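Local coordinates for Low molecular weight phosphotyrosine protein phosphatase 1 (Drosophila melanogaster, PDB 7CUY) that probably removes phosphate from tyrosine-phosphorylated proteins and from small aryl and acyl phosphates, as a cytoplasmic phosphatase of the low molecular weight family, at residues 20-25 / 143-148; 57-62 / 136-141. All coordinates share one frame; numbering follows the deposited sequence.

One long helix, 132-153, serves both contacts: its middle meets helix 15-29 in contact 1, and the part nearer its start meets segment 57-62 in contact 2. The two centres lie about 11 Å apart and their side chains touch. Val22 of contact 1 brings CG2 to 3.5 Å from CE1 of Tyr138, on the side of that ring turned away from His62, while Val21 CG2 lies 3.9 Å from Leu59 CD1. Helix 15-29 thus joins the two. It begins at Arg15, an active-site residue by similarity, whose side chain is about 10 Å from that of Val22 and about 9 Å from that of Tyr138.

Contact 1 (20-25 / 143-148); sequences EVVMVD and VACAAF
Cys145 and Met23 bury most of this interface between helices, sulfur beside sulfur. The thiol of Cys145, placed anti to its own carbonyl carbon (chi1 -75°), points across at helix 15-29, where its SG lies 3.8 Å from Met23 SD and 3.9 Å from Met23 CB. Met23 starts off along the flank of its helix and then bends, chi2 being 78°, which folds the thioether over toward the partner. Its terminal CE ends beside the backbone of the other helix, 3.7 Å from Cys145 O. No hydrogen bond links the segments; the side chains meet by van der Waals packing, and all four touching residues are buried. The segment axes approach to 9.2 Å and cross at -45°, running in broadly the same direction. Such a pair belongs to the three-layer α/β fold of this family, in which helices pack on a four-stranded parallel sheet: Met23 and Cys145 both also rest on Met7 of strand 3-9, the strand that leads into the phosphate-binding loop ahead of helix 15-29. Val22 meets the same sulfur from another direction, its CG1 4.1 Å from Cys145 SG, so that two consecutive residues of helix 15-29 touch it. One turn further along helix 132-153, Phe148 reaches the Met23 sulfur only loosely, with CD1 at 4.4 Å from SD; its ring is also engaged edge-to-face with Tyr83, Phe85 and Phe113.

Contact 2 (57-62 / 136-141); sequences STLQKH and TAYQQC
His62 and Tyr138 lie face to face, and this aromatic stack accounts for most of the contact. The ring centroids are 4.0 Å apart and the planes tilt by 19°; Tyr138 CE2 sits over the centre of the imidazole, whereas His62 CD2 lies over the phenol nearer its rim. Tyr138 gets there with CG anti to its backbone N (chi1 172°), which carries the ring out from helix 132-153 far enough for its OH to come within 3.4 Å of His62 CB. Polar support comes from the same helix: Glu135, one turn before Tyr138, is hydrogen-bonded through OE1 to His62 NE2, which limits rotation of the imidazole and would probably favour its protonated form. His62 N is bonded to Leu59 O at 2.8 Å, which ties it back to helix 53-61. In the α/β fold of low molecular weight phosphatases this fastens a short helix to the long C-terminal one, at the border of the core. Apolar packing completes the contact. Leu59 CD2 comes obliquely to the tyrosine ring, 3.9 Å from CD1, and Thr58 CG2 lies 4.0 Å from Tyr138 CB. Thr58 turns this methyl to the partner helix, while its hydroxyl OG1 bonds back to Arg54 O within its own helix. Ile18 of helix 15-29 also packs against Tyr138.

Contact 1 (20-25 / 143-148)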
# COMPACT_ATOMS: atom_id res chain seq x y z
N GLU A 20 -2.98 -2.14 -1.80
CA GLU A 20 -2.96 -3.59 -1.86
C GLU A 20 -3.88 -4.11 -2.96
O GLU A 20 -3.50 -4.98 -3.73
CB GLU A 20 -3.37 -4.18 -0.52
CG GLU A 20 -3.47 -5.70 -0.58
CD GLU A 20 -4.16 -6.28 0.62
OE1 GLU A 20 -4.61 -5.51 1.50
OE2 GLU A 20 -4.22 -7.52 0.70
N VAL A 21 -5.10 -3.57 -3.04
CA VAL A 21 -6.04 -4.07 -4.04
C VAL A 21 -5.58 -3.69 -5.45
O VAL A 21 -5.68 -4.48 -6.41
CB VAL A 21 -7.46 -3.56 -3.74
CG1 VAL A 21 -8.36 -3.81 -4.93
CG2 VAL A 21 -8.02 -4.24 -2.50
N VAL A 22 -5.06 -2.47 -5.61
CA VAL A 22 -4.59 -2.05 -6.92
C VAL A 22 -3.39 -2.89 -7.35
O VAL A 22 -3.27 -3.27 -8.52
CB VAL A 22 -4.27 -0.54 -6.92
CG1 VAL A 22 -3.51 -0.14 -8.16
CG2 VAL A 22 -5.56 0.28 -6.83
N MET A 23 -2.50 -3.23 -6.41
CA MET A 23 -1.33 -4.02 -6.79
C MET A 23 -1.75 -5.41 -7.26
O MET A 23 -1.23 -5.91 -8.27
CB MET A 23 -0.35 -4.11 -5.62
CG MET A 23 1.00 -4.79 -5.93
SD MET A 23 2.18 -3.72 -6.84
CE MET A 23 1.97 -4.35 -8.46
N VAL A 24 -2.71 -6.03 -6.57
CA VAL A 24 -3.18 -7.35 -6.98
C VAL A 24 -3.83 -7.27 -8.35
O VAL A 24 -3.57 -8.09 -9.23
CB VAL A 24 -4.13 -7.94 -5.92
CG1 VAL A 24 -4.86 -9.14 -6.47
CG2 VAL A 24 -3.33 -8.35 -4.71
N ASP A 25 -4.67 -6.25 -8.57
CA ASP A 25 -5.27 -6.03 -9.88
C ASP A 25 -4.21 -5.77 -10.94
O ASP A 25 -4.32 -6.24 -12.08
CB ASP A 25 -6.25 -4.86 -9.81
CG ASP A 25 -6.98 -4.63 -11.12
OD1 ASP A 25 -7.43 -5.63 -11.73
OD2 ASP A 25 -7.10 -3.45 -11.52
N VAL A 143 -0.74 4.26 -11.01
CA VAL A 143 0.48 4.61 -11.73
C VAL A 143 1.71 4.03 -11.03
O VAL A 143 2.58 3.44 -11.68
CB VAL A 143 0.58 6.14 -11.89
CG1 VAL A 143 1.95 6.53 -12.48
CG2 VAL A 143 -0.58 6.67 -12.78
N ALA A 144 1.80 4.20 -9.71
CA ALA A 144 2.98 3.73 -8.98
C ALA A 144 3.11 2.22 -9.06
O ALA A 144 4.21 1.69 -9.28
CB ALA A 144 2.90 4.19 -7.52
N CYS A 145 2.01 1.49 -8.85
CA CYS A 145 2.09 0.04 -8.80
C CYS A 145 2.55 -0.53 -10.14
O CYS A 145 3.41 -1.41 -10.18
CB CYS A 145 0.73 -0.56 -8.42
SG CYS A 145 0.29 -0.40 -6.65
N ALA A 146 1.96 -0.05 -11.24
CA ALA A 146 2.41 -0.48 -12.56
C ALA A 146 3.91 -0.27 -12.73
O ALA A 146 4.64 -1.20 -13.12
CB ALA A 146 1.63 0.30 -13.62
N ALA A 147 4.39 0.94 -12.44
CA ALA A 147 5.80 1.26 -12.67
C ALA A 147 6.71 0.38 -11.82
O ALA A 147 7.70 -0.17 -12.33
CB ALA A 147 6.06 2.74 -12.38
N PHE A 148 6.39 0.22 -10.53
CA PHE A 148 7.15 -0.71 -9.69
C PHE A 148 7.14 -2.12 -10.27
O PHE A 148 8.19 -2.78 -10.36
CB PHE A 148 6.58 -0.75 -8.28
CG PHE A 148 7.19 -1.84 -7.42
CD1 PHE A 148 6.50 -3.00 -7.15
CD2 PHE A 148 8.47 -1.69 -6.92
CE1 PHE A 148 7.06 -4.01 -6.36
CE2 PHE A 148 9.04 -2.68 -6.14
CZ PHE A 148 8.33 -3.85 -5.86

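Contact 2 (57-62 / 136-141)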
# COMPACT_ATOMS: atom_id res chain seq x y z
N SER A 57 -15.85 2.12 -1.31
CA SER A 57 -16.66 2.64 -2.40
C SER A 57 -15.81 3.11 -3.56
O SER A 57 -16.21 2.95 -4.73
CB SER A 57 -17.55 3.77 -1.88
OG SER A 57 -18.43 3.24 -0.89
N THR A 58 -14.63 3.68 -3.28
CA THR A 58 -13.75 4.09 -4.36
C THR A 58 -13.32 2.90 -5.21
O THR A 58 -13.29 2.99 -6.44
CB THR A 58 -12.51 4.81 -3.82
OG1 THR A 58 -12.91 6.04 -3.20
CG2 THR A 58 -11.55 5.10 -4.93
N LEU A 59 -12.97 1.79 -4.57
CA LEU A 59 -12.56 0.61 -5.34
C LEU A 59 -13.73 0.07 -6.18
O LEU A 59 -13.56 -0.21 -7.37
CB LEU A 59 -12.00 -0.46 -4.40
CG LEU A 59 -10.66 -0.08 -3.77
CD1 LEU A 59 -10.24 -1.02 -2.61
CD2 LEU A 59 -9.56 -0.01 -4.85
N GLN A 60 -14.92 -0.04 -5.57
CA GLN A 60 -16.14 -0.40 -6.29
C GLN A 60 -16.35 0.45 -7.54
O GLN A 60 -16.63 -0.07 -8.62
CB GLN A 60 -17.36 -0.25 -5.38
CG GLN A 60 -17.45 -1.25 -4.26
CD GLN A 60 -18.88 -1.41 -3.78
OE1 GLN A 60 -19.55 -0.42 -3.47
NE2 GLN A 60 -19.36 -2.65 -3.73
N LYS A 61 -16.22 1.77 -7.39
CA LYS A 61 -16.32 2.67 -8.54
C LYS A 61 -15.47 2.18 -9.70
O LYS A 61 -15.83 2.38 -10.87
CB LYS A 61 -15.91 4.08 -8.12
CG LYS A 61 -15.82 5.10 -9.25
CD LYS A 61 -14.95 6.29 -8.83
CE LYS A 61 -15.16 7.52 -9.73
NZ LYS A 61 -16.50 8.17 -9.54
N HIS A 62 -14.35 1.53 -9.40
CA HIS A 62 -13.44 1.04 -10.42
C HIS A 62 -13.51 -0.47 -10.56
O HIS A 62 -12.57 -1.08 -11.10
CB HIS A 62 -12.01 1.49 -10.11
CG HIS A 62 -11.86 2.98 -10.11
ND1 HIS A 62 -11.54 3.69 -11.24
CD2 HIS A 62 -11.97 3.88 -9.11
CE1 HIS A 62 -11.47 4.98 -10.94
NE2 HIS A 62 -11.74 5.12 -9.65
N THR A 136 -7.86 10.19 -5.41
CA THR A 136 -6.54 10.58 -5.91
C THR A 136 -5.48 9.59 -5.46
O THR A 136 -4.58 9.25 -6.23
CB THR A 136 -6.18 12.03 -5.51
OG1 THR A 136 -5.26 12.05 -4.42
CG2 THR A 136 -7.39 12.81 -5.15
N ALA A 137 -5.60 9.07 -4.23
CA ALA A 137 -4.75 7.96 -3.81
C ALA A 137 -4.87 6.77 -4.77
O ALA A 137 -3.87 6.14 -5.14
CB ALA A 137 -5.13 7.53 -2.39
N TYR A 138 -6.10 6.44 -5.17
CA TYR A 138 -6.28 5.35 -6.13
C TYR A 138 -5.54 5.65 -7.43
O TYR A 138 -4.78 4.81 -7.93
CB TYR A 138 -7.78 5.12 -6.37
CG TYR A 138 -8.03 4.14 -7.50
CD1 TYR A 138 -8.12 2.78 -7.24
CD2 TYR A 138 -8.16 4.57 -8.82
CE1 TYR A 138 -8.33 1.88 -8.25
CE2 TYR A 138 -8.36 3.67 -9.84
CZ TYR A 138 -8.45 2.32 -9.56
OH TYR A 138 -8.66 1.40 -10.57
N GLN A 139 -5.75 6.85 -8.00
CA GLN A 139 -5.05 7.20 -9.23
C GLN A 139 -3.54 7.08 -9.07
O GLN A 139 -2.85 6.57 -9.96
CB GLN A 139 -5.43 8.62 -9.67
CG GLN A 139 -6.84 8.75 -10.20
CD GLN A 139 -6.96 9.75 -11.36
OE1 GLN A 139 -6.00 10.45 -11.73
NE2 GLN A 139 -8.15 9.78 -11.97
N GLN A 140 -3.00 7.52 -7.93
CA GLN A 140 -1.57 7.44 -7.69
C GLN A 140 -1.10 5.99 -7.63
O GLN A 140 -0.10 5.62 -8.24
CB GLN A 140 -1.20 8.18 -6.40
CG GLN A 140 -1.35 9.68 -6.50
CD GLN A 140 -1.24 10.36 -5.14
OE1 GLN A 140 -2.14 10.24 -4.31
NE2 GLN A 140 -0.16 11.10 -4.92
N CYS A 141 -1.82 5.16 -6.87
CA CYS A 141 -1.47 3.75 -6.76
C CYS A 141 -1.50 3.05 -8.12
O CYS A 141 -0.68 2.17 -8.39
CB CYS A 141 -2.43 3.07 -5.78
SG CYS A 141 -2.20 3.64 -4.07